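Side-chain contacts in FOKI restriction endonuclease (Planomicrobium okeanokoites, PDB 2FOK), which recognises and cuts DNA as a type IIS restriction endonuclease, hydrolysing the phosphodiester backbone in a reaction that depends on metal ions: residues G135-K140 / K149-E154; L20-Q25 / N35-I40; R307-L312 / D330-L335; I120-K125 / Y292-A297; I40-L45 / I88-A93. One frame throughout, in Å; residues are numbered along the deposited sequence.

Contact 1: G135-K140 / K149-E154; sequences GLAYSK and KEILIE
Ile151 drives both of its branches into the backbone and side chains of the helix turn 137-138. Its CD1 methyl sits 3.6 Å from Ala137 CB and only 3.2 Å from Ala137 O, a tight fit. The CG2 branch lies anti to the backbone N of Ile151 and meets Tyr138 CB at 3.9 Å, beside the root of the tyrosine. Tyr138 turns its CG anti to its own nitrogen (chi1 179°), which carries the ring across toward Leu152 on the facing helix. There the CD2 methyl of Leu152 approaches the ring obliquely, 3.8 Å from Tyr138 CE1, with CZ and the hydroxyl OH only slightly farther off. The two helices run roughly antiparallel, their segment axes 9.7 Å apart at an angle of 149°, and they join a helix of the first DNA-recognition subdomain to one of the second. Shortening Tyr138 to an alanine is likely to open a gap beside Leu152 and leave its CD2 methyl without the ring it packs on. That ring is also stacked with Phe119 and touches Leu20 and Val24, so helix 17-24 packs on the same aromatic group, while Leu152 reaches Phe17 of that helix.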
# COMPACT_ATOMS: atom_id res chain seq x y z
N GLY A 135 -14.12 24.94 -1.10
CA GLY A 135 -14.76 24.25 -2.21
C GLY A 135 -15.57 25.19 -3.08
O GLY A 135 -15.55 25.09 -4.32
N LEU A 136 -16.30 26.10 -2.45
CA LEU A 136 -17.12 27.06 -3.19
C LEU A 136 -16.23 27.99 -4.01
O LEU A 136 -16.54 28.31 -5.16
CB LEU A 136 -17.99 27.86 -2.21
CG LEU A 136 -19.16 27.05 -1.64
CD1 LEU A 136 -19.47 27.51 -0.22
CD2 LEU A 136 -20.37 27.21 -2.53
N ALA A 137 -15.11 28.39 -3.42
CA ALA A 137 -14.15 29.27 -4.09
C ALA A 137 -13.54 28.52 -5.26
O ALA A 137 -13.21 29.11 -6.29
CB ALA A 137 -13.06 29.71 -3.11
N TYR A 138 -13.37 27.22 -5.09
CA TYR A 138 -12.82 26.39 -6.16
C TYR A 138 -13.89 26.35 -7.25
O TYR A 138 -13.60 26.46 -8.44
CB TYR A 138 -12.53 24.98 -5.63
CG TYR A 138 -11.98 24.02 -6.66
CD1 TYR A 138 -11.02 24.43 -7.58
CD2 TYR A 138 -12.43 22.71 -6.72
CE1 TYR A 138 -10.52 23.55 -8.54
CE2 TYR A 138 -11.94 21.81 -7.67
CZ TYR A 138 -10.98 22.24 -8.58
OH TYR A 138 -10.50 21.37 -9.53
N SER A 139 -15.14 26.22 -6.81
CA SER A 139 -16.31 26.14 -7.69
C SER A 139 -16.48 27.34 -8.62
O SER A 139 -16.65 27.16 -9.82
CB SER A 139 -17.58 25.96 -6.84
OG SER A 139 -18.72 25.67 -7.64
N LYS A 140 -16.45 28.56 -8.07
CA LYS A 140 -16.62 29.78 -8.86
C LYS A 140 -15.37 30.24 -9.60
O LYS A 140 -15.44 31.07 -10.51
CB LYS A 140 -17.13 30.91 -7.97
CG LYS A 140 -16.66 30.83 -6.53
CD LYS A 140 -17.68 31.43 -5.57
CE LYS A 140 -18.92 30.54 -5.42
NZ LYS A 140 -18.77 29.26 -6.16
N LYS A 149 -5.55 27.99 -9.40
CA LYS A 149 -4.31 27.26 -9.15
C LYS A 149 -3.92 27.47 -7.70
O LYS A 149 -3.49 26.54 -7.02
CB LYS A 149 -3.20 27.78 -10.06
CG LYS A 149 -1.89 27.03 -9.91
CD LYS A 149 -0.99 27.26 -11.11
CE LYS A 149 0.47 27.35 -10.67
NZ LYS A 149 1.34 26.56 -11.57
N GLU A 150 -4.08 28.71 -7.24
CA GLU A 150 -3.77 29.11 -5.88
C GLU A 150 -4.60 28.26 -4.93
O GLU A 150 -4.09 27.68 -3.98
CB GLU A 150 -4.12 30.58 -5.68
CG GLU A 150 -3.07 31.41 -4.96
CD GLU A 150 -3.66 32.54 -4.11
OE1 GLU A 150 -4.65 33.17 -4.54
OE2 GLU A 150 -3.12 32.79 -3.01
N ILE A 151 -5.90 28.19 -5.20
CA ILE A 151 -6.81 27.41 -4.38
C ILE A 151 -6.38 25.94 -4.34
O ILE A 151 -6.36 25.32 -3.28
CB ILE A 151 -8.26 27.54 -4.92
CG1 ILE A 151 -8.81 28.94 -4.61
CG2 ILE A 151 -9.15 26.50 -4.28
CD1 ILE A 151 -10.17 29.23 -5.23
N LEU A 152 -6.00 25.40 -5.50
CA LEU A 152 -5.57 24.01 -5.59
C LEU A 152 -4.32 23.70 -4.77
O LEU A 152 -4.28 22.71 -4.05
CB LEU A 152 -5.33 23.65 -7.05
CG LEU A 152 -6.61 23.33 -7.82
CD1 LEU A 152 -6.27 22.99 -9.26
CD2 LEU A 152 -7.32 22.16 -7.15
N ILE A 153 -3.30 24.55 -4.88
CA ILE A 153 -2.05 24.36 -4.14
C ILE A 153 -2.24 24.50 -2.62
O ILE A 153 -1.53 23.88 -1.83
CB ILE A 153 -0.98 25.40 -4.60
CG1 ILE A 153 -0.44 24.99 -5.97
CG2 ILE A 153 0.14 25.52 -3.56
CD1 ILE A 153 0.79 25.75 -6.40
N GLU A 154 -3.22 25.31 -2.22
CA GLU A 154 -3.49 25.48 -0.81
C GLU A 154 -4.23 24.25 -0.31
O GLU A 154 -4.00 23.80 0.81
CB GLU A 154 -4.36 26.72 -0.58
CG GLU A 154 -5.12 26.68 0.73
CD GLU A 154 -4.50 27.56 1.78
OE1 GLU A 154 -3.55 28.31 1.45
OE2 GLU A 154 -4.98 27.51 2.94

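Contact 2: L20-Q25 / N35-I40; sequences LKRVVQ and NEVKNI
The guanidinium group of Arg22 presents its NH1-NH2 edge to Glu36, and OE2 of the carboxylate lies at that edge, in the guanidinium plane. Val37 CG2 stands obliquely nearby, 4.4 Å from Arg22 NH2. Both terminal nitrogens grip the one oxygen: Arg22 NH2 reaches Glu36 OE2 at 2.7 Å with an N-H...O angle of 156°, and Arg22 NH1 reaches the same OE2 at 3.1 Å along a more bent line. The carboxylate is turned 57° from the guanidinium, and the two bonds therefore arrive differently, the NH1 hydrogen at the syn lone pair of OE2 and the NH2 hydrogen from above the carboxylate plane. A bend at chi3 (60°) points the guanidinium end-on at helix 32-45, while the extended glutamate crosses it nearly at a right angle. The salt bridge links helices 17-24 and 32-45 within the first recognition subdomain. Arg22 NH2 also hydrogen-bonds Thr91 O. A leucine in place of Arg22 is likely to strip Glu36 of one of its two cationic partners and leave Thr91 O without this donor. The other partner is Lys41, whose NZ lies close to Arg22 NH2; the shared carboxylate probably offsets these like charges, which would tend to keep it ionised.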
# COMPACT_ATOMS: atom_id res chain seq x y z
N LEU A 20 -12.71 16.57 -11.51
CA LEU A 20 -12.74 16.77 -10.06
C LEU A 20 -13.60 18.00 -9.78
O LEU A 20 -14.51 17.97 -8.95
CB LEU A 20 -11.32 17.00 -9.51
CG LEU A 20 -11.19 17.65 -8.12
CD1 LEU A 20 -11.67 16.67 -7.07
CD2 LEU A 20 -9.75 18.04 -7.85
N LYS A 21 -13.30 19.09 -10.49
CA LYS A 21 -14.02 20.34 -10.34
C LYS A 21 -15.53 20.16 -10.51
O LYS A 21 -16.31 20.59 -9.67
CB LYS A 21 -13.50 21.37 -11.35
CG LYS A 21 -13.46 22.81 -10.78
CD LYS A 21 -13.30 23.87 -11.88
CE LYS A 21 -13.09 25.25 -11.28
NZ LYS A 21 -12.40 26.16 -12.23
N ARG A 22 -15.93 19.53 -11.61
CA ARG A 22 -17.34 19.28 -11.89
C ARG A 22 -17.98 18.58 -10.70
O ARG A 22 -19.10 18.91 -10.30
CB ARG A 22 -17.48 18.40 -13.13
CG ARG A 22 -17.31 19.11 -14.47
CD ARG A 22 -17.53 18.14 -15.64
NE ARG A 22 -18.87 17.55 -15.62
CZ ARG A 22 -19.89 18.00 -16.34
NH1 ARG A 22 -19.74 19.04 -17.14
NH2 ARG A 22 -21.09 17.44 -16.22
N VAL A 23 -17.28 17.60 -10.14
CA VAL A 23 -17.78 16.86 -8.99
C VAL A 23 -18.04 17.82 -7.83
O VAL A 23 -19.01 17.66 -7.10
CB VAL A 23 -16.77 15.78 -8.53
CG1 VAL A 23 -17.23 15.16 -7.20
CG2 VAL A 23 -16.64 14.68 -9.61
N VAL A 24 -17.17 18.81 -7.69
CA VAL A 24 -17.28 19.81 -6.63
C VAL A 24 -18.39 20.83 -6.90
O VAL A 24 -19.13 21.21 -6.01
CB VAL A 24 -15.95 20.58 -6.47
CG1 VAL A 24 -16.06 21.60 -5.35
CG2 VAL A 24 -14.81 19.60 -6.21
N GLN A 25 -18.49 21.27 -8.15
CA GLN A 25 -19.48 22.25 -8.57
C GLN A 25 -20.91 21.75 -8.48
O GLN A 25 -21.85 22.45 -8.84
CB GLN A 25 -19.20 22.69 -10.01
CG GLN A 25 -17.89 23.41 -10.13
CD GLN A 25 -17.49 23.66 -11.57
OE1 GLN A 25 -17.85 22.89 -12.45
NE2 GLN A 25 -16.74 24.73 -11.81
N ASN A 35 -26.93 22.72 -12.12
CA ASN A 35 -28.17 22.80 -12.87
C ASN A 35 -28.12 21.87 -14.07
O ASN A 35 -29.09 21.17 -14.36
CB ASN A 35 -28.40 24.24 -13.34
CG ASN A 35 -29.04 25.09 -12.28
OD1 ASN A 35 -29.70 24.58 -11.37
ND2 ASN A 35 -28.84 26.40 -12.38
N GLU A 36 -26.99 21.87 -14.77
CA GLU A 36 -26.81 21.02 -15.95
C GLU A 36 -27.06 19.57 -15.57
O GLU A 36 -27.77 18.86 -16.28
CB GLU A 36 -25.38 21.18 -16.49
CG GLU A 36 -24.86 20.02 -17.34
CD GLU A 36 -23.33 20.00 -17.45
OE1 GLU A 36 -22.69 21.05 -17.21
OE2 GLU A 36 -22.77 18.94 -17.76
N VAL A 37 -26.48 19.15 -14.46
CA VAL A 37 -26.62 17.77 -13.99
C VAL A 37 -28.06 17.43 -13.62
O VAL A 37 -28.67 16.54 -14.21
CB VAL A 37 -25.71 17.48 -12.77
CG1 VAL A 37 -26.11 16.14 -12.11
CG2 VAL A 37 -24.24 17.43 -13.21
N LYS A 38 -28.60 18.15 -12.64
CA LYS A 38 -29.96 17.91 -12.18
C LYS A 38 -31.05 18.26 -13.20
O LYS A 38 -32.15 17.72 -13.13
CB LYS A 38 -30.21 18.68 -10.89
CG LYS A 38 -30.86 20.04 -11.08
CD LYS A 38 -31.88 20.33 -9.99
CE LYS A 38 -32.45 21.72 -10.15
NZ LYS A 38 -31.95 22.37 -11.39
N ASN A 39 -30.74 19.15 -14.14
CA ASN A 39 -31.72 19.58 -15.13
C ASN A 39 -31.59 18.92 -16.50
O ASN A 39 -32.45 19.11 -17.36
CB ASN A 39 -31.66 21.10 -15.32
CG ASN A 39 -32.55 21.85 -14.34
OD1 ASN A 39 -33.22 21.26 -13.50
ND2 ASN A 39 -32.55 23.17 -14.45
N ILE A 40 -30.53 18.15 -16.71
CA ILE A 40 -30.34 17.53 -18.01
C ILE A 40 -29.76 16.12 -18.00
O ILE A 40 -30.33 15.21 -18.59
CB ILE A 40 -29.45 18.42 -18.89
CG1 ILE A 40 -30.24 19.67 -19.30
CG2 ILE A 40 -28.96 17.64 -20.10
CD1 ILE A 40 -29.40 20.94 -19.37

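Contact 3: R307-L312 / D330-L335; sequences RTRRAL and DNLKKL
Leu312 and Leu335 reach for each other tip to tip, with Leu312 CD2 3.9 Å from Leu335 CD1. In both leucines CG is anti to the carbonyl carbon, and the CD1 methyl of Leu335 also nears CB of Leu312 at 4.1 Å. Leu335 belongs to the solvent side of the contact, for it is exposed even though it packs on a buried partner. The interior part is built by Leu332, a buried residue whose CD2 methyl comes within 4.1 Å of Leu312 CB. On the other flank the packing slackens: the aliphatic stem of Arg309 stands farther off, with Arg309 CG 4.5 Å from Leu332 CD1. The guanidinium of that arginine is engaged by Asp347. The join is purely apolar, without a hydrogen bond across it. It ties helix 303-319 to helix 325-334 in the D3 part of the recognition region, which is related to helix-turn-helix domains. Helix 341-352 closes over the same spot, with Ile344 against Leu332 and Thr343 against Arg309.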
# COMPACT_ATOMS: atom_id res chain seq x y z
N ARG A 307 -7.62 1.89 13.56
CA ARG A 307 -7.84 3.30 13.26
C ARG A 307 -8.01 4.11 14.55
O ARG A 307 -7.50 5.23 14.67
CB ARG A 307 -9.09 3.46 12.39
CG ARG A 307 -8.84 3.49 10.88
CD ARG A 307 -10.12 3.17 10.11
NE ARG A 307 -9.89 2.97 8.68
CZ ARG A 307 -10.84 2.96 7.75
NH1 ARG A 307 -12.11 3.14 8.08
NH2 ARG A 307 -10.52 2.79 6.47
N THR A 308 -8.72 3.55 15.52
CA THR A 308 -8.94 4.24 16.79
C THR A 308 -7.62 4.38 17.56
O THR A 308 -7.28 5.47 18.03
CB THR A 308 -9.96 3.49 17.66
OG1 THR A 308 -11.12 3.19 16.88
CG2 THR A 308 -10.37 4.33 18.85
N ARG A 309 -6.89 3.27 17.67
CA ARG A 309 -5.61 3.25 18.37
C ARG A 309 -4.66 4.33 17.84
O ARG A 309 -4.05 5.07 18.60
CB ARG A 309 -4.97 1.87 18.23
CG ARG A 309 -3.89 1.55 19.24
CD ARG A 309 -2.74 0.83 18.54
NE ARG A 309 -2.96 -0.61 18.46
CZ ARG A 309 -2.73 -1.37 17.38
NH1 ARG A 309 -2.27 -0.84 16.26
NH2 ARG A 309 -2.95 -2.68 17.45
N ARG A 310 -4.53 4.42 16.52
CA ARG A 310 -3.67 5.44 15.94
C ARG A 310 -4.27 6.83 16.14
O ARG A 310 -3.53 7.80 16.30
CB ARG A 310 -3.44 5.15 14.45
CG ARG A 310 -2.42 4.05 14.21
CD ARG A 310 -2.48 3.47 12.80
NE ARG A 310 -1.59 2.32 12.67
CZ ARG A 310 -1.64 1.44 11.68
NH1 ARG A 310 -2.53 1.56 10.72
NH2 ARG A 310 -0.80 0.41 11.68
N ALA A 311 -5.59 6.92 16.17
CA ALA A 311 -6.27 8.21 16.36
C ALA A 311 -6.00 8.76 17.76
O ALA A 311 -5.72 9.95 17.93
CB ALA A 311 -7.78 8.05 16.16
N LEU A 312 -6.10 7.88 18.75
CA LEU A 312 -5.86 8.25 20.13
C LEU A 312 -4.39 8.58 20.41
O LEU A 312 -4.10 9.34 21.33
CB LEU A 312 -6.33 7.12 21.04
CG LEU A 312 -7.85 6.97 21.04
CD1 LEU A 312 -8.28 5.76 21.84
CD2 LEU A 312 -8.45 8.26 21.60
N ASP A 330 1.21 4.79 28.63
CA ASP A 330 0.50 5.02 29.88
C ASP A 330 -0.82 5.76 29.62
O ASP A 330 -1.88 5.32 30.06
CB ASP A 330 1.37 5.86 30.81
CG ASP A 330 1.54 5.24 32.17
OD1 ASP A 330 0.51 4.96 32.82
OD2 ASP A 330 2.70 5.03 32.57
N ASN A 331 -0.73 6.88 28.90
CA ASN A 331 -1.91 7.69 28.58
C ASN A 331 -2.89 6.87 27.75
O ASN A 331 -4.11 7.02 27.88
CB ASN A 331 -1.50 8.95 27.81
CG ASN A 331 -1.10 10.09 28.72
OD1 ASN A 331 -0.51 11.08 28.27
ND2 ASN A 331 -1.43 9.97 30.01
N LEU A 332 -2.35 6.01 26.89
CA LEU A 332 -3.16 5.14 26.05
C LEU A 332 -3.93 4.14 26.91
O LEU A 332 -5.13 3.91 26.71
CB LEU A 332 -2.26 4.39 25.07
CG LEU A 332 -2.53 4.40 23.56
CD1 LEU A 332 -2.03 3.09 22.99
CD2 LEU A 332 -4.02 4.60 23.25
N LYS A 333 -3.23 3.52 27.85
CA LYS A 333 -3.85 2.53 28.72
C LYS A 333 -5.06 3.11 29.48
O LYS A 333 -6.08 2.45 29.63
CB LYS A 333 -2.82 1.98 29.72
CG LYS A 333 -2.81 0.47 29.83
CD LYS A 333 -2.71 0.04 31.30
CE LYS A 333 -2.82 -1.48 31.44
NZ LYS A 333 -2.16 -1.95 32.69
N LYS A 334 -4.94 4.35 29.94
CA LYS A 334 -6.03 4.98 30.66
C LYS A 334 -7.31 4.94 29.82
O LYS A 334 -8.41 4.82 30.37
CB LYS A 334 -5.68 6.43 30.99
CG LYS A 334 -6.00 6.83 32.43
CD LYS A 334 -6.82 8.13 32.50
CE LYS A 334 -6.19 9.14 33.47
NZ LYS A 334 -6.52 10.57 33.16
N LEU A 335 -7.16 5.05 28.51
CA LEU A 335 -8.31 5.04 27.60
C LEU A 335 -8.84 3.65 27.31
O LEU A 335 -9.78 3.49 26.54
CB LEU A 335 -7.95 5.73 26.29
CG LEU A 335 -7.25 7.08 26.48
CD1 LEU A 335 -6.78 7.61 25.12
CD2 LEU A 335 -8.21 8.06 27.14

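Contact 4: I120-K125 / Y292-A297; sequences IEYINK and YWEMLA
Glu294 meets Tyr122 at about a right angle, the carboxylate plane turned 86° from the tyrosine ring. Its OE2 approaches the ring obliquely, 3.7 Å from Tyr122 CE2. Asn124 comes at this same oxygen from the opposite direction to the glutamate chain, bringing its CG to 4.0 Å from Glu294 OE2, with the amide and carboxylate planes 33° apart. The glutamate gets there by a bend at chi2 (90°), which folds the carboxylate back beside its neighbour Trp293, whose ring has Glu294 CD at its edge, in plane. One face of the tyrosine ring carries the backbone nitrogen of Asn124, 3.9 Å above the plane and offset toward the rim. The chain thus turns over the ring as it leaves the strand. The tyrosine hydroxyl is taken up by Asp127, so the polar end of Tyr122 is held within its own hairpin. The contact bridges strand 120-123, an outer strand of the small antiparallel sheet in the first recognition subdomain, and the loop that precedes helix 303-319. Phe8 meets the Tyr122 ring edge-to-face and bonds through its backbone to Glu294; His115 of helix 104-116 touches Tyr122, and Arg307 of helix 303-319 lies against Glu294.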
# COMPACT_ATOMS: atom_id res chain seq x y z
N ILE A 120 -15.01 19.20 0.09
CA ILE A 120 -16.27 18.74 0.66
C ILE A 120 -15.91 18.09 1.99
O ILE A 120 -14.79 17.60 2.16
CB ILE A 120 -17.01 17.71 -0.27
CG1 ILE A 120 -16.27 16.37 -0.29
CG2 ILE A 120 -17.14 18.28 -1.69
CD1 ILE A 120 -16.85 15.38 -1.31
N GLU A 121 -16.82 18.13 2.95
CA GLU A 121 -16.56 17.55 4.26
C GLU A 121 -17.56 16.43 4.51
O GLU A 121 -18.67 16.49 4.01
CB GLU A 121 -16.70 18.62 5.35
CG GLU A 121 -18.08 19.25 5.44
CD GLU A 121 -18.07 20.63 6.08
OE1 GLU A 121 -16.97 21.14 6.42
OE2 GLU A 121 -19.16 21.22 6.26
N TYR A 122 -17.14 15.43 5.28
CA TYR A 122 -17.96 14.26 5.60
C TYR A 122 -18.54 14.38 7.01
O TYR A 122 -17.82 14.65 7.97
CB TYR A 122 -17.11 12.99 5.51
CG TYR A 122 -17.83 11.70 5.88
CD1 TYR A 122 -18.90 11.25 5.11
CD2 TYR A 122 -17.44 10.93 6.98
CE1 TYR A 122 -19.58 10.07 5.42
CE2 TYR A 122 -18.11 9.73 7.31
CZ TYR A 122 -19.18 9.31 6.52
OH TYR A 122 -19.84 8.13 6.78
N ILE A 123 -19.84 14.14 7.13
CA ILE A 123 -20.52 14.20 8.42
C ILE A 123 -20.80 12.79 8.90
O ILE A 123 -21.78 12.17 8.48
CB ILE A 123 -21.86 14.97 8.33
CG1 ILE A 123 -21.59 16.44 8.05
CG2 ILE A 123 -22.64 14.83 9.64
CD1 ILE A 123 -21.75 16.82 6.61
N ASN A 124 -19.94 12.29 9.77
CA ASN A 124 -20.08 10.94 10.31
C ASN A 124 -21.47 10.74 10.91
O ASN A 124 -22.08 11.71 11.35
CB ASN A 124 -19.03 10.69 11.41
CG ASN A 124 -17.73 10.16 10.87
OD1 ASN A 124 -17.53 8.95 10.77
ND2 ASN A 124 -16.82 11.06 10.51
N LYS A 125 -21.96 9.51 10.91
CA LYS A 125 -23.27 9.21 11.50
C LYS A 125 -24.44 9.57 10.60
O LYS A 125 -25.53 9.03 10.73
CB LYS A 125 -23.42 9.93 12.85
N TYR A 292 -8.25 12.42 9.22
CA TYR A 292 -9.50 11.80 9.61
C TYR A 292 -9.28 10.33 9.92
O TYR A 292 -8.46 9.67 9.30
CB TYR A 292 -10.56 11.95 8.50
CG TYR A 292 -9.97 12.35 7.16
CD1 TYR A 292 -9.72 13.69 6.86
CD2 TYR A 292 -9.57 11.38 6.24
CE1 TYR A 292 -9.07 14.05 5.68
CE2 TYR A 292 -8.91 11.73 5.06
CZ TYR A 292 -8.67 13.07 4.79
OH TYR A 292 -8.01 13.43 3.63
N TRP A 293 -10.03 9.85 10.90
CA TRP A 293 -10.02 8.48 11.38
C TRP A 293 -10.00 7.46 10.24
O TRP A 293 -9.37 6.41 10.35
CB TRP A 293 -11.28 8.28 12.23
CG TRP A 293 -11.40 6.96 12.92
CD1 TRP A 293 -10.78 6.57 14.07
CD2 TRP A 293 -12.27 5.89 12.54
NE1 TRP A 293 -11.21 5.33 14.44
CE2 TRP A 293 -12.13 4.89 13.52
CE3 TRP A 293 -13.16 5.69 11.48
CZ2 TRP A 293 -12.84 3.68 13.47
CZ3 TRP A 293 -13.87 4.49 11.42
CH2 TRP A 293 -13.71 3.50 12.41
N GLU A 294 -10.68 7.78 9.14
CA GLU A 294 -10.77 6.89 7.98
C GLU A 294 -9.52 6.81 7.13
O GLU A 294 -9.48 6.07 6.16
CB GLU A 294 -11.94 7.30 7.08
CG GLU A 294 -13.30 6.93 7.60
CD GLU A 294 -13.91 8.01 8.47
OE1 GLU A 294 -13.17 8.93 8.90
OE2 GLU A 294 -15.13 7.95 8.72
N MET A 295 -8.49 7.58 7.47
CA MET A 295 -7.28 7.56 6.68
C MET A 295 -6.13 6.84 7.38
O MET A 295 -5.09 6.58 6.78
CB MET A 295 -6.86 8.99 6.30
CG MET A 295 -6.16 9.79 7.40
SD MET A 295 -5.18 11.17 6.71
CE MET A 295 -3.58 10.87 7.44
N LEU A 296 -6.34 6.50 8.65
CA LEU A 296 -5.31 5.85 9.45
C LEU A 296 -5.18 4.34 9.24
O LEU A 296 -4.41 3.69 9.94
CB LEU A 296 -5.55 6.17 10.94
CG LEU A 296 -5.89 7.65 11.26
CD1 LEU A 296 -6.14 7.84 12.75
CD2 LEU A 296 -4.75 8.54 10.81
N ALA A 297 -5.92 3.80 8.28
CA ALA A 297 -5.86 2.37 7.96
C ALA A 297 -6.83 2.09 6.82
O ALA A 297 -7.97 2.58 6.85
CB ALA A 297 -6.22 1.51 9.19

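Contact 5: I40-L45 / I88-A93; sequences IKIPTL and IQATIA
Lys41 sets its CG anti to its own carbonyl carbon and then bends sharply at chi2 (-82°), a double turn that wraps the aliphatic chain round Ala90 O. Three carbons in a row line this oxygen: Lys41 CB lies 3.5 Å from Ala90 O, CG is close behind, and CD comes to 3.4 Å. Ile42, with CG1 likewise opposite its carbonyl carbon (chi1 -73°), presses that branch on the methyl of Ala90, CG1 to CB at 4.0 Å. Leu45, one turn on, brings its CD1 to 4.2 Å from Ala90 O. The alanine is small enough to let the backbones close in, with Lys41 CA only 6.0 Å from Ala90 CA. The amino group of Lys41 goes on to a salt bridge with Glu36, the carboxylate that also binds Arg22. The helix is kinked at Pro43, whose nitrogen has no hydrogen to give to the turn before; just beyond, Thr44 OG1 bonds Ile40 O at 2.8 Å, approaching nearly along the C=O axis. The contact joins helix 32-45 to the end of the short helix 87-91 within the first recognition subdomain. Helix 49-60 covers Ile42 through Val56 and Met59, helix 104-116 packs on Ile88, and helix 17-24 on both Ile88 and Ile92.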
# COMPACT_ATOMS: atom_id res chain seq x y z
N ILE A 40 -30.53 18.15 -16.71
CA ILE A 40 -30.34 17.53 -18.01
C ILE A 40 -29.76 16.12 -18.00
O ILE A 40 -30.33 15.21 -18.59
CB ILE A 40 -29.45 18.42 -18.89
CG1 ILE A 40 -30.24 19.67 -19.30
CG2 ILE A 40 -28.96 17.64 -20.10
CD1 ILE A 40 -29.40 20.94 -19.37
N LYS A 41 -28.62 15.96 -17.33
CA LYS A 41 -27.94 14.67 -17.26
C LYS A 41 -28.71 13.55 -16.57
O LYS A 41 -28.78 12.44 -17.08
CB LYS A 41 -26.60 14.82 -16.54
CG LYS A 41 -25.58 15.60 -17.32
CD LYS A 41 -24.87 14.72 -18.33
CE LYS A 41 -23.82 15.53 -19.07
NZ LYS A 41 -23.37 16.66 -18.21
N ILE A 42 -29.27 13.86 -15.41
CA ILE A 42 -30.01 12.88 -14.62
C ILE A 42 -31.32 12.42 -15.26
O ILE A 42 -31.53 11.23 -15.45
CB ILE A 42 -30.26 13.43 -13.18
CG1 ILE A 42 -28.95 13.39 -12.39
CG2 ILE A 42 -31.31 12.59 -12.46
CD1 ILE A 42 -29.09 13.77 -10.94
N PRO A 43 -32.21 13.36 -15.61
CA PRO A 43 -33.46 12.92 -16.23
C PRO A 43 -33.21 12.17 -17.54
O PRO A 43 -34.07 11.42 -18.01
CB PRO A 43 -34.25 14.21 -16.44
CG PRO A 43 -33.25 15.31 -16.39
CD PRO A 43 -32.13 14.83 -15.50
N THR A 44 -32.02 12.36 -18.10
CA THR A 44 -31.64 11.71 -19.35
C THR A 44 -31.00 10.34 -19.20
O THR A 44 -31.47 9.36 -19.78
CB THR A 44 -30.67 12.60 -20.14
OG1 THR A 44 -31.38 13.71 -20.67
CG2 THR A 44 -30.04 11.82 -21.28
N LEU A 45 -29.92 10.26 -18.43
CA LEU A 45 -29.22 9.00 -18.25
C LEU A 45 -29.78 8.13 -17.14
O LEU A 45 -29.45 6.94 -17.05
CB LEU A 45 -27.74 9.27 -18.00
CG LEU A 45 -27.12 10.24 -19.01
CD1 LEU A 45 -25.79 10.73 -18.49
CD2 LEU A 45 -26.97 9.54 -20.37
N ILE A 88 -22.84 11.60 -8.90
CA ILE A 88 -21.50 11.60 -9.46
C ILE A 88 -21.48 10.82 -10.77
O ILE A 88 -20.91 11.28 -11.76
CB ILE A 88 -20.48 10.99 -8.46
CG1 ILE A 88 -20.36 11.91 -7.23
CG2 ILE A 88 -19.11 10.82 -9.15
CD1 ILE A 88 -19.13 11.71 -6.38
N GLN A 89 -22.11 9.65 -10.76
CA GLN A 89 -22.17 8.81 -11.95
C GLN A 89 -22.63 9.62 -13.15
O GLN A 89 -22.00 9.59 -14.20
CB GLN A 89 -23.13 7.64 -11.71
CG GLN A 89 -22.50 6.41 -11.07
CD GLN A 89 -23.49 5.26 -10.92
OE1 GLN A 89 -24.30 4.99 -11.81
NE2 GLN A 89 -23.42 4.57 -9.79
N ALA A 90 -23.72 10.38 -12.98
CA ALA A 90 -24.30 11.18 -14.06
C ALA A 90 -23.61 12.50 -14.42
O ALA A 90 -23.83 13.02 -15.52
CB ALA A 90 -25.78 11.44 -13.77
N THR A 91 -22.81 13.06 -13.53
CA THR A 91 -22.16 14.33 -13.86
C THR A 91 -20.85 14.13 -14.59
O THR A 91 -20.27 15.07 -15.13
CB THR A 91 -21.93 15.23 -12.60
OG1 THR A 91 -20.55 15.18 -12.21
CG2 THR A 91 -22.79 14.79 -11.45
N ILE A 92 -20.39 12.88 -14.63
CA ILE A 92 -19.15 12.56 -15.30
C ILE A 92 -19.35 11.49 -16.37
O ILE A 92 -19.80 10.38 -16.06
CB ILE A 92 -18.08 12.06 -14.30
CG1 ILE A 92 -17.66 13.18 -13.34
CG2 ILE A 92 -16.88 11.49 -15.07
CD1 ILE A 92 -17.39 14.52 -14.00
N ALA A 93 -19.01 11.81 -17.61
CA ALA A 93 -19.14 10.88 -18.73
C ALA A 93 -17.94 9.96 -18.80
O ALA A 93 -16.89 10.26 -18.22
CB ALA A 93 -19.27 11.65 -20.04

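In the fold
From the N terminus, contact 2 closes a short loop between helices 17-24 and 32-45, and contact 5 then opens on the same helix, sharing Ile40, and closes a longer one at helix 87-91. Contact 4 starts at strand 120-123 and closes a loop of 166 residues at 292-297; contact 1, which closes a short loop between helices 133-140 and 146-157 of the first two recognition subdomains, is nested inside it. Contact 3 follows in series within the D3 region. No two loops cross. Contacts 2 and 5 touch, their centres about 8 Å apart, and contact 2 also touches contact 1. Arg307 and Arg310 of contact 3 bond to backbone oxygens of 292-297, joining it to contact 4.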